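Local coordinates for protein methylocystis parvus OBBP MbnE (Methylocystis parvus OBBP, PDB 5ICQ) that probably binds methanobactin in the periplasm as the solute-binding component of a transport system, at residues G64-G69 with L282-D287; R307-S312 with H580-V585; L313-P318 with S595-P600. All coordinates share one frame; numbering follows the deposited sequence.

How the interactions relate
Read from the N terminus, the chain first closes a loop of 212 residues at interaction 1, where 282-287 returns to the edge strand begun at 64-69, before interaction 2 opens. Segments 307-312 and 313-318 are consecutive, and their partners, 580-585 and 595-600, follow in the same order, so interactions 2 and 3 cross, closing long, overlapping loops of 267 and 276 residues. Interactions 1 and 2 meet where S581 N approaches D284 O, a probable hydrogen bond; interaction 1 joins the three-stranded sheet to the four-stranded one, and interaction 2 pairs two strands of the former. Interaction 3 brings the loop between strands 584-585 and 606-607 against the chain leaving strand 308-313 for the larger mixed sheet.

Interaction 1. Residues G64-G69 with L282-D287; sequences GRLRVG and LIDYRD. With SO4 (sulfate ion), chain B.
R67 turns its CG away from the carbonyl carbon (chi1 -71°) and bends again at chi2 and chi3, a folded course that lays the guanidinium beside the carboxylate of D284. The pair exemplifies side-on recognition. R67 NE donates to D284 OD2 at 2.8 Å and R67 NH2 to D284 OD1 at 2.9 Å, the two bonds of one salt bridge. Both oxygens lie near the guanidinium plane, yet the two nitrogens meet the carboxylate from above its plane, because the flat groups are turned 41° against each other. D284 OD2 accepts a second bond, from R67 N at 2.9 Å on its anti side but tilted out of the carboxylate plane, from the same face as NE, and D284 N returns a bond to R67 O. Thus gripped, the buried carboxylate has little freedom to rotate, and the nearby positive charge probably favours its ionised form. L282 O sits 3.6 Å above the centre of one guanidinium face of R67, whose NH2 also donates to G281 O.

Alongside, I283 CG2 packs 3.6 Å from G69 N. Two waters span the gap to Y285 O: one accepts from G69 N, the other donates to G69 O, and both donate to the tyrosine carbonyl. At the outer end, R65 NH1 and NH2 share one oxygen of a sulfate, probably from the crystallisation liquor, which R237 also binds.

Strand 65-71, one of the two outermost strands of a mixed four-stranded sheet, is hydrogen-bonded to strand 262-268, whereas strand 285-288 borders strand 576-581 in another sheet; helix 271-279 packs on I283 through A277.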
loop_
_atom_site.group_PDB
_atom_site.type_symbol
_atom_site.label_atom_id
_atom_site.label_comp_id
_atom_site.label_asym_id
_atom_site.label_seq_id
_atom_site.Cartn_x
_atom_site.Cartn_y
_atom_site.Cartn_z
ATOM N N GLY A 64 -20.489 17.510 -15.963
ATOM C CA GLY A 64 -21.217 16.382 -15.421
ATOM C C GLY A 64 -20.904 16.106 -13.962
ATOM O O GLY A 64 -19.958 16.637 -13.372
ATOM N N ARG A 65 -21.735 15.251 -13.364
ATOM C CA ARG A 65 -21.573 14.829 -11.980
ATOM C C ARG A 65 -21.172 13.362 -11.936
ATOM O O ARG A 65 -21.857 12.513 -12.515
ATOM C CB ARG A 65 -22.866 15.036 -11.188
ATOM C CG ARG A 65 -22.846 14.408 -9.787
ATOM C CD ARG A 65 -24.131 14.700 -8.985
ATOM N NE ARG A 65 -24.288 16.122 -8.684
ATOM C CZ ARG A 65 -25.082 16.602 -7.731
ATOM N NH1 ARG A 65 -25.788 15.769 -6.977
ATOM N NH2 ARG A 65 -25.169 17.916 -7.524
ATOM N N LEU A 66 -20.074 13.062 -11.249
ATOM C CA LEU A 66 -19.706 11.674 -10.976
ATOM C C LEU A 66 -20.311 11.251 -9.645
ATOM O O LEU A 66 -20.164 11.956 -8.645
ATOM C CB LEU A 66 -18.188 11.499 -10.925
ATOM C CG LEU A 66 -17.643 10.124 -10.506
ATOM C CD1 LEU A 66 -17.954 9.051 -11.570
ATOM C CD2 LEU A 66 -16.138 10.215 -10.245
ATOM N N ARG A 67 -20.987 10.102 -9.630
ATOM C CA ARG A 67 -21.535 9.550 -8.399
ATOM C C ARG A 67 -20.647 8.393 -7.969
ATOM O O ARG A 67 -20.590 7.356 -8.646
ATOM C CB ARG A 67 -22.985 9.097 -8.569
ATOM C CG ARG A 67 -23.991 10.241 -8.719
ATOM C CD ARG A 67 -24.167 10.618 -10.177
ATOM N NE ARG A 67 -24.352 9.427 -10.997
ATOM C CZ ARG A 67 -25.502 8.778 -11.136
ATOM N NH1 ARG A 67 -26.596 9.213 -10.522
ATOM N NH2 ARG A 67 -25.553 7.692 -11.899
ATOM N N VAL A 68 -19.971 8.589 -6.838
ATOM C CA VAL A 68 -19.030 7.648 -6.242
ATOM C C VAL A 68 -19.675 7.044 -5.003
ATOM O O VAL A 68 -20.343 7.749 -4.236
ATOM C CB VAL A 68 -17.719 8.379 -5.877
ATOM C CG1 VAL A 68 -16.857 7.539 -4.958
ATOM C CG2 VAL A 68 -16.958 8.759 -7.138
ATOM N N GLY A 69 -19.497 5.740 -4.820
ATOM C CA GLY A 69 -20.034 5.063 -3.652
ATOM C C GLY A 69 -18.955 4.369 -2.844
ATOM O O GLY A 69 -18.103 3.662 -3.394
ATOM N N LEU A 282 -27.435 4.342 -9.707
ATOM C CA LEU A 282 -27.226 5.494 -8.838
ATOM C C LEU A 282 -25.760 5.752 -8.536
ATOM O O LEU A 282 -25.422 6.832 -8.040
ATOM C CB LEU A 282 -27.958 5.294 -7.510
ATOM C CG LEU A 282 -29.441 4.933 -7.564
ATOM C CD1 LEU A 282 -29.949 4.625 -6.162
ATOM C CD2 LEU A 282 -30.236 6.062 -8.200
ATOM N N ILE A 283 -24.895 4.779 -8.797
ATOM C CA ILE A 283 -23.462 4.889 -8.563
ATOM C C ILE A 283 -22.768 4.500 -9.858
ATOM O O ILE A 283 -23.153 3.518 -10.499
ATOM C CB ILE A 283 -23.019 3.985 -7.391
ATOM C CG1 ILE A 283 -23.681 4.443 -6.085
ATOM C CG2 ILE A 283 -21.488 3.968 -7.248
ATOM C CD1 ILE A 283 -23.305 5.881 -5.649
ATOM N N ASP A 284 -21.737 5.258 -10.238
ATOM C CA ASP A 284 -21.156 5.160 -11.572
ATOM C C ASP A 284 -19.985 4.185 -11.682
ATOM O O ASP A 284 -19.582 3.856 -12.806
ATOM C CB ASP A 284 -20.707 6.558 -12.029
ATOM C CG ASP A 284 -21.889 7.482 -12.310
ATOM O OD1 ASP A 284 -22.884 6.999 -12.885
ATOM O OD2 ASP A 284 -21.826 8.679 -11.954
ATOM N N TYR A 285 -19.444 3.705 -10.567
ATOM C CA TYR A 285 -18.176 2.985 -10.555
ATOM C C TYR A 285 -18.093 2.150 -9.286
ATOM O O TYR A 285 -18.545 2.590 -8.227
ATOM C CB TYR A 285 -16.987 3.968 -10.613
ATOM C CG TYR A 285 -15.634 3.291 -10.533
ATOM C CD1 TYR A 285 -15.048 3.009 -9.304
ATOM C CD2 TYR A 285 -14.948 2.921 -11.691
ATOM C CE1 TYR A 285 -13.829 2.379 -9.223
ATOM C CE2 TYR A 285 -13.710 2.294 -11.614
ATOM C CZ TYR A 285 -13.170 2.020 -10.375
ATOM O OH TYR A 285 -11.955 1.395 -10.273
ATOM N N ARG A 286 -17.497 0.962 -9.388
ATOM C CA ARG A 286 -17.201 0.178 -8.196
ATOM C C ARG A 286 -15.984 -0.705 -8.438
ATOM O O ARG A 286 -15.716 -1.138 -9.567
ATOM C CB ARG A 286 -18.404 -0.677 -7.756
ATOM C CG ARG A 286 -18.863 -1.724 -8.757
ATOM C CD ARG A 286 -20.084 -2.504 -8.222
ATOM N NE ARG A 286 -19.703 -3.574 -7.304
ATOM C CZ ARG A 286 -19.805 -3.529 -5.976
ATOM N NH1 ARG A 286 -20.292 -2.454 -5.361
ATOM N NH2 ARG A 286 -19.420 -4.581 -5.256
ATOM N N ASP A 287 -15.230 -0.931 -7.361
ATOM C CA ASP A 287 -14.223 -1.984 -7.286
ATOM C C ASP A 287 -14.843 -3.212 -6.629
ATOM O O ASP A 287 -15.477 -3.098 -5.578
ATOM C CB ASP A 287 -13.014 -1.520 -6.468
ATOM C CG ASP A 287 -12.291 -0.361 -7.101
ATOM O OD1 ASP A 287 -12.015 -0.425 -8.318
ATOM O OD2 ASP A 287 -12.002 0.616 -6.382
HETATM S S SO4 B . -27.813 18.040 -4.664
HETATM O O1 SO4 B . -27.451 19.266 -3.964
HETATM O O2 SO4 B . -28.248 17.017 -3.720
HETATM O O3 SO4 B . -28.901 18.298 -5.604
HETATM O O4 SO4 B . -26.644 17.568 -5.390
HETATM O O HOH W 1 -17.735 4.606 -6.847
HETATM O O HOH W 2 -18.924 1.891 -5.525
#

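Interaction 2. Residues R307-S312 with H580-V585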
loop_
_atom_site.group_PDB
_atom_site.type_symbol
_atom_site.label_atom_id
_atom_site.label_comp_id
_atom_site.label_asym_id
_atom_site.label_seq_id
_atom_site.Cartn_x
_atom_site.Cartn_y
_atom_site.Cartn_z
ATOM N N ARG A 307 -25.477 -0.609 -20.804
ATOM C CA ARG A 307 -25.490 0.579 -19.952
ATOM C C ARG A 307 -24.350 0.564 -18.937
ATOM O O ARG A 307 -23.920 1.626 -18.470
ATOM C CB ARG A 307 -26.826 0.688 -19.226
ATOM C CG ARG A 307 -27.995 1.175 -20.102
ATOM C CD ARG A 307 -29.294 1.151 -19.307
ATOM N NE ARG A 307 -29.783 -0.217 -19.117
ATOM C CZ ARG A 307 -30.628 -0.588 -18.158
ATOM N NH1 ARG A 307 -31.078 0.302 -17.285
ATOM N NH2 ARG A 307 -31.017 -1.856 -18.068
ATOM N N MET A 308 -23.885 -0.619 -18.553
ATOM C CA MET A 308 -22.759 -0.766 -17.640
ATOM C C MET A 308 -21.849 -1.865 -18.164
ATOM O O MET A 308 -22.262 -2.705 -18.965
ATOM C CB MET A 308 -23.231 -1.083 -16.215
ATOM C CG MET A 308 -24.171 -0.044 -15.646
ATOM S SD MET A 308 -24.809 -0.538 -14.045
ATOM C CE MET A 308 -26.317 0.431 -13.959
ATOM N N ALA A 309 -20.599 -1.859 -17.699
ATOM C CA ALA A 309 -19.613 -2.830 -18.148
ATOM C C ALA A 309 -18.710 -3.207 -16.984
ATOM O O ALA A 309 -18.505 -2.419 -16.063
ATOM C CB ALA A 309 -18.773 -2.268 -19.309
ATOM N N ARG A 310 -18.158 -4.410 -17.026
ATOM C CA ARG A 310 -17.154 -4.783 -16.043
ATOM C C ARG A 310 -15.867 -5.186 -16.748
ATOM O O ARG A 310 -15.878 -5.599 -17.913
ATOM C CB ARG A 310 -17.652 -5.889 -15.132
ATOM C CG ARG A 310 -17.913 -7.205 -15.809
ATOM C CD ARG A 310 -18.017 -8.255 -14.736
ATOM N NE ARG A 310 -18.393 -9.560 -15.245
ATOM C CZ ARG A 310 -18.271 -10.684 -14.545
ATOM N NH1 ARG A 310 -17.770 -10.650 -13.317
ATOM N NH2 ARG A 310 -18.655 -11.837 -15.072
ATOM N N GLU A 311 -14.748 -5.022 -16.047
ATOM C CA GLU A 311 -13.432 -5.241 -16.631
ATOM C C GLU A 311 -12.481 -5.740 -15.559
ATOM O O GLU A 311 -12.649 -5.431 -14.374
ATOM C CB GLU A 311 -12.812 -3.959 -17.209
ATOM C CG GLU A 311 -13.713 -3.030 -17.973
ATOM C CD GLU A 311 -12.927 -1.857 -18.528
ATOM O OE1 GLU A 311 -12.057 -2.090 -19.392
ATOM O OE2 GLU A 311 -13.151 -0.714 -18.077
ATOM N N SER A 312 -11.449 -6.466 -15.992
ATOM C CA SER A 312 -10.297 -6.781 -15.148
ATOM C C SER A 312 -9.092 -6.030 -15.692
ATOM O O SER A 312 -8.798 -6.121 -16.885
ATOM C CB SER A 312 -10.001 -8.282 -15.124
ATOM O OG SER A 312 -11.052 -9.004 -14.511
ATOM N N HIS A 580 -18.476 -0.260 -14.178
ATOM C CA HIS A 580 -18.758 1.160 -14.314
ATOM C C HIS A 580 -19.862 1.390 -15.335
ATOM O O HIS A 580 -20.084 0.572 -16.234
ATOM C CB HIS A 580 -17.500 1.930 -14.730
ATOM C CG HIS A 580 -16.912 1.452 -16.015
ATOM N ND1 HIS A 580 -17.338 1.910 -17.244
ATOM C CD2 HIS A 580 -15.935 0.547 -16.269
ATOM C CE1 HIS A 580 -16.650 1.309 -18.199
ATOM N NE2 HIS A 580 -15.794 0.476 -17.635
ATOM N N SER A 581 -20.553 2.516 -15.180
ATOM C CA SER A 581 -21.448 2.995 -16.224
ATOM C C SER A 581 -20.668 3.225 -17.514
ATOM O O SER A 581 -19.510 3.647 -17.496
ATOM C CB SER A 581 -22.122 4.299 -15.781
ATOM O OG SER A 581 -22.755 4.933 -16.879
ATOM N N THR A 582 -21.312 2.958 -18.654
ATOM C CA THR A 582 -20.649 3.251 -19.921
ATOM C C THR A 582 -20.743 4.719 -20.296
ATOM O O THR A 582 -20.162 5.122 -21.310
ATOM C CB THR A 582 -21.232 2.396 -21.055
ATOM O OG1 THR A 582 -22.658 2.527 -21.064
ATOM C CG2 THR A 582 -20.862 0.957 -20.841
ATOM N N ASP A 583 -21.446 5.520 -19.497
ATOM C CA ASP A 583 -21.501 6.957 -19.707
ATOM C C ASP A 583 -20.251 7.674 -19.217
ATOM O O ASP A 583 -20.096 8.868 -19.494
ATOM C CB ASP A 583 -22.732 7.535 -19.011
ATOM C CG ASP A 583 -24.028 7.008 -19.600
ATOM O OD1 ASP A 583 -24.002 6.551 -20.765
ATOM O OD2 ASP A 583 -25.064 7.049 -18.902
ATOM N N ILE A 584 -19.375 7.002 -18.478
ATOM C CA ILE A 584 -18.086 7.591 -18.130
ATOM C C ILE A 584 -16.989 6.779 -18.797
ATOM O O ILE A 584 -17.125 5.570 -19.010
ATOM C CB ILE A 584 -17.868 7.690 -16.603
ATOM C CG1 ILE A 584 -17.942 6.313 -15.938
ATOM C CG2 ILE A 584 -18.887 8.650 -15.996
ATOM C CD1 ILE A 584 -17.452 6.333 -14.467
ATOM N N VAL A 585 -15.901 7.459 -19.164
ATOM C CA VAL A 585 -14.811 6.840 -19.910
ATOM C C VAL A 585 -13.479 7.263 -19.301
ATOM O O VAL A 585 -13.393 8.220 -18.528
ATOM C CB VAL A 585 -14.853 7.205 -21.409
ATOM C CG1 VAL A 585 -16.082 6.592 -22.067
ATOM C CG2 VAL A 585 -14.873 8.683 -21.560
#
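H580 NE2 donates to E311 OE2 at 2.9 Å, a bent His-carboxylate hydrogen bond (141° at the hydrogen) that reaches the oxygen on its anti side, tilted out of the carboxylate plane, with ring and carboxylate planes 67° apart. At the other end of the imidazole, H580 ND1 points almost straight at S581 O, 2.8 Å away, so that both ring nitrogens are engaged as donors. The ring owes this position to a first torsion that sets CG between the backbone N and the carbonyl carbon; one face lies over A309 O, offset toward the rim. An alanine at H580 is likely to leave E311 without this donor and S581 O without its ring N-H, and to open a gap beside A309.

The surrounding backbone is an antiparallel pairing at the edge of a three-stranded sheet. A309 and H580 form a hydrogen-bonded pair, A309 N to H580 O and H580 N to A309 O each spanning 2.9 Å, followed by the non-hydrogen-bonded pair M308 and S581. Just past the strand end, T582 N still reaches R307 O at 2.9 Å, and T582 CG2 packs against A309 CB.

A type I turn then runs from S581 to I584, with S581 OG accepting from D583 N in an ST turn. Farther out, R586 forms a salt bridge with E311 OE2, G306 O receives T582 OG1, and W605 meets the H580 ring edge-to-face.

Interaction 3. Residues L313-P318 with S595-P600; sequences LKNENP and SPIFGP
Two irregular segments run side by side without a hydrogen bond between them, N315 and I597 lying 7.6 Å apart at their CA atoms and N317 and S595 6.7 Å apart at theirs, with a cis peptide before P596. Where the backbones stay at this distance, the contact falls to side chains, and here it is I597 that reaches across. Its CD1 touches L313 CB at 3.8 Å, and its CG1 meets N315 ND2 at 3.6 Å, the asparagine coming from the opposite direction. L313 also extends CD1 to the edge of the F598 ring, 3.6 Å from F598 CE2, the two side chains crossing at about a right angle. One face of that ring is occupied from within its own segment: I597 CG2 stands over the ring centre. W605 packs edge-to-face with F598.

The asparagines bring polarity to the other end. N315 CG lies between its backbone N and carbonyl carbon (chi1 66°), which turns OD1 back to receive N317 N at 3.0 Å; the donor sits well above the carbonyl plane. The opposite end of that amide is held as well, ND2 giving hydrogen bonds to P591 O and G594 O. N317 ND2 rests 3.5 Å from S595 CB, while N317 OD1 accepts from G594 N. These bonds to backbone groups, of N317, P591 and G594 for N315 and of G594 for N317, limit the rotation of both amides.

The N315 to N317 bond defines an Asx turn, placed where the chain passes from strand 308-313 to strand 322-326 of the larger mixed sheet. Such a passage between separate sheets is consistent with the interlobe connections of family 5 solute-binding proteins, with the loop between strands 584-585 and 606-607 packed against it.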
loop_
_atom_site.group_PDB
_atom_site.type_symbol
_atom_site.label_atom_id
_atom_site.label_comp_id
_atom_site.label_asym_id
_atom_site.label_seq_id
_atom_site.Cartn_x
_atom_site.Cartn_y
_atom_site.Cartn_z
ATOM N N LEU A 313 -8.413 -5.272 -14.834
ATOM C CA LEU A 313 -7.266 -4.482 -15.257
ATOM C C LEU A 313 -6.030 -4.872 -14.458
ATOM O O LEU A 313 -6.113 -5.234 -13.282
ATOM C CB LEU A 313 -7.528 -2.980 -15.092
ATOM C CG LEU A 313 -8.802 -2.422 -15.733
ATOM C CD1 LEU A 313 -8.938 -0.936 -15.408
ATOM C CD2 LEU A 313 -8.792 -2.642 -17.234
ATOM N N LYS A 314 -4.876 -4.782 -15.107
ATOM C CA LYS A 314 -3.607 -5.104 -14.473
ATOM C C LYS A 314 -2.602 -4.015 -14.802
ATOM O O LYS A 314 -2.584 -3.501 -15.925
ATOM C CB LYS A 314 -3.068 -6.457 -14.962
ATOM C CG LYS A 314 -1.971 -7.044 -14.077
ATOM C CD LYS A 314 -1.344 -8.270 -14.723
ATOM C CE LYS A 314 -0.571 -9.118 -13.714
ATOM N NZ LYS A 314 -0.444 -8.479 -12.366
ATOM N N ASN A 315 -1.754 -3.666 -13.842
ATOM C CA ASN A 315 -0.595 -2.842 -14.168
ATOM C C ASN A 315 0.637 -3.510 -13.559
ATOM O O ASN A 315 0.668 -4.717 -13.280
ATOM C CB ASN A 315 -0.805 -1.368 -13.757
ATOM C CG ASN A 315 -0.914 -1.167 -12.258
ATOM O OD1 ASN A 315 -0.719 -2.097 -11.472
ATOM N ND2 ASN A 315 -1.220 0.072 -11.849
ATOM N N GLU A 316 1.698 -2.734 -13.373
ATOM C CA GLU A 316 2.968 -3.273 -12.916
ATOM C C GLU A 316 3.180 -3.090 -11.422
ATOM O O GLU A 316 4.289 -3.324 -10.934
ATOM C CB GLU A 316 4.110 -2.644 -13.707
ATOM C CG GLU A 316 4.003 -2.953 -15.196
ATOM C CD GLU A 316 4.947 -2.130 -16.039
ATOM O OE1 GLU A 316 6.177 -2.268 -15.866
ATOM O OE2 GLU A 316 4.459 -1.343 -16.878
ATOM N N ASN A 317 2.152 -2.694 -10.689
ATOM C CA ASN A 317 2.278 -2.585 -9.242
ATOM C C ASN A 317 2.475 -3.971 -8.632
ATOM O O ASN A 317 1.749 -4.901 -8.988
ATOM C CB ASN A 317 1.037 -1.932 -8.647
ATOM C CG ASN A 317 1.329 -1.228 -7.346
ATOM O OD1 ASN A 317 2.029 -0.218 -7.329
ATOM N ND2 ASN A 317 0.804 -1.760 -6.245
ATOM N N PRO A 318 3.423 -4.146 -7.715
ATOM C CA PRO A 318 3.627 -5.472 -7.114
ATOM C C PRO A 318 2.452 -5.902 -6.251
ATOM O O PRO A 318 1.710 -5.080 -5.705
ATOM C CB PRO A 318 4.896 -5.297 -6.269
ATOM C CG PRO A 318 4.998 -3.825 -6.031
ATOM C CD PRO A 318 4.435 -3.174 -7.270
ATOM N N SER A 595 -1.965 1.055 -6.601
ATOM C CA SER A 595 -3.105 0.194 -6.328
ATOM C C SER A 595 -3.948 0.871 -5.250
ATOM O O SER A 595 -3.407 1.293 -4.237
ATOM C CB SER A 595 -2.661 -1.202 -5.876
ATOM O OG SER A 595 -3.781 -2.066 -5.718
ATOM N N PRO A 596 -5.269 1.015 -5.475
ATOM C CA PRO A 596 -6.019 0.688 -6.695
ATOM C C PRO A 596 -5.508 1.480 -7.887
ATOM O O PRO A 596 -4.843 2.498 -7.693
ATOM C CB PRO A 596 -7.458 1.102 -6.357
ATOM C CG PRO A 596 -7.512 1.145 -4.865
ATOM C CD PRO A 596 -6.143 1.551 -4.415
ATOM N N ILE A 597 -5.806 1.018 -9.098
ATOM C CA ILE A 597 -5.251 1.669 -10.282
ATOM C C ILE A 597 -5.790 3.091 -10.431
ATOM O O ILE A 597 -5.064 3.999 -10.855
ATOM C CB ILE A 597 -5.526 0.817 -11.530
ATOM C CG1 ILE A 597 -4.739 -0.498 -11.444
ATOM C CG2 ILE A 597 -5.133 1.582 -12.793
ATOM C CD1 ILE A 597 -5.112 -1.522 -12.520
ATOM N N PHE A 598 -7.054 3.317 -10.080
ATOM C CA PHE A 598 -7.634 4.652 -10.134
ATOM C C PHE A 598 -7.980 5.147 -8.733
ATOM O O PHE A 598 -8.355 4.368 -7.857
ATOM C CB PHE A 598 -8.885 4.663 -11.017
ATOM C CG PHE A 598 -8.649 4.094 -12.384
ATOM C CD1 PHE A 598 -7.812 4.745 -13.278
ATOM C CD2 PHE A 598 -9.239 2.903 -12.760
ATOM C CE1 PHE A 598 -7.569 4.217 -14.540
ATOM C CE2 PHE A 598 -9.007 2.363 -14.020
ATOM C CZ PHE A 598 -8.176 3.019 -14.908
ATOM N N GLY A 599 -7.863 6.457 -8.534
ATOM C CA GLY A 599 -8.227 7.068 -7.274
ATOM C C GLY A 599 -9.713 6.934 -7.016
ATOM O O GLY A 599 -10.488 6.599 -7.916
ATOM N N PRO A 600 -10.150 7.211 -5.784
ATOM C CA PRO A 600 -11.577 7.039 -5.465
ATOM C C PRO A 600 -12.493 7.957 -6.256
ATOM O O PRO A 600 -13.666 7.614 -6.455
ATOM C CB PRO A 600 -11.643 7.338 -3.958
ATOM C CG PRO A 600 -10.445 8.214 -3.703
ATOM C CD PRO A 600 -9.376 7.710 -4.633
#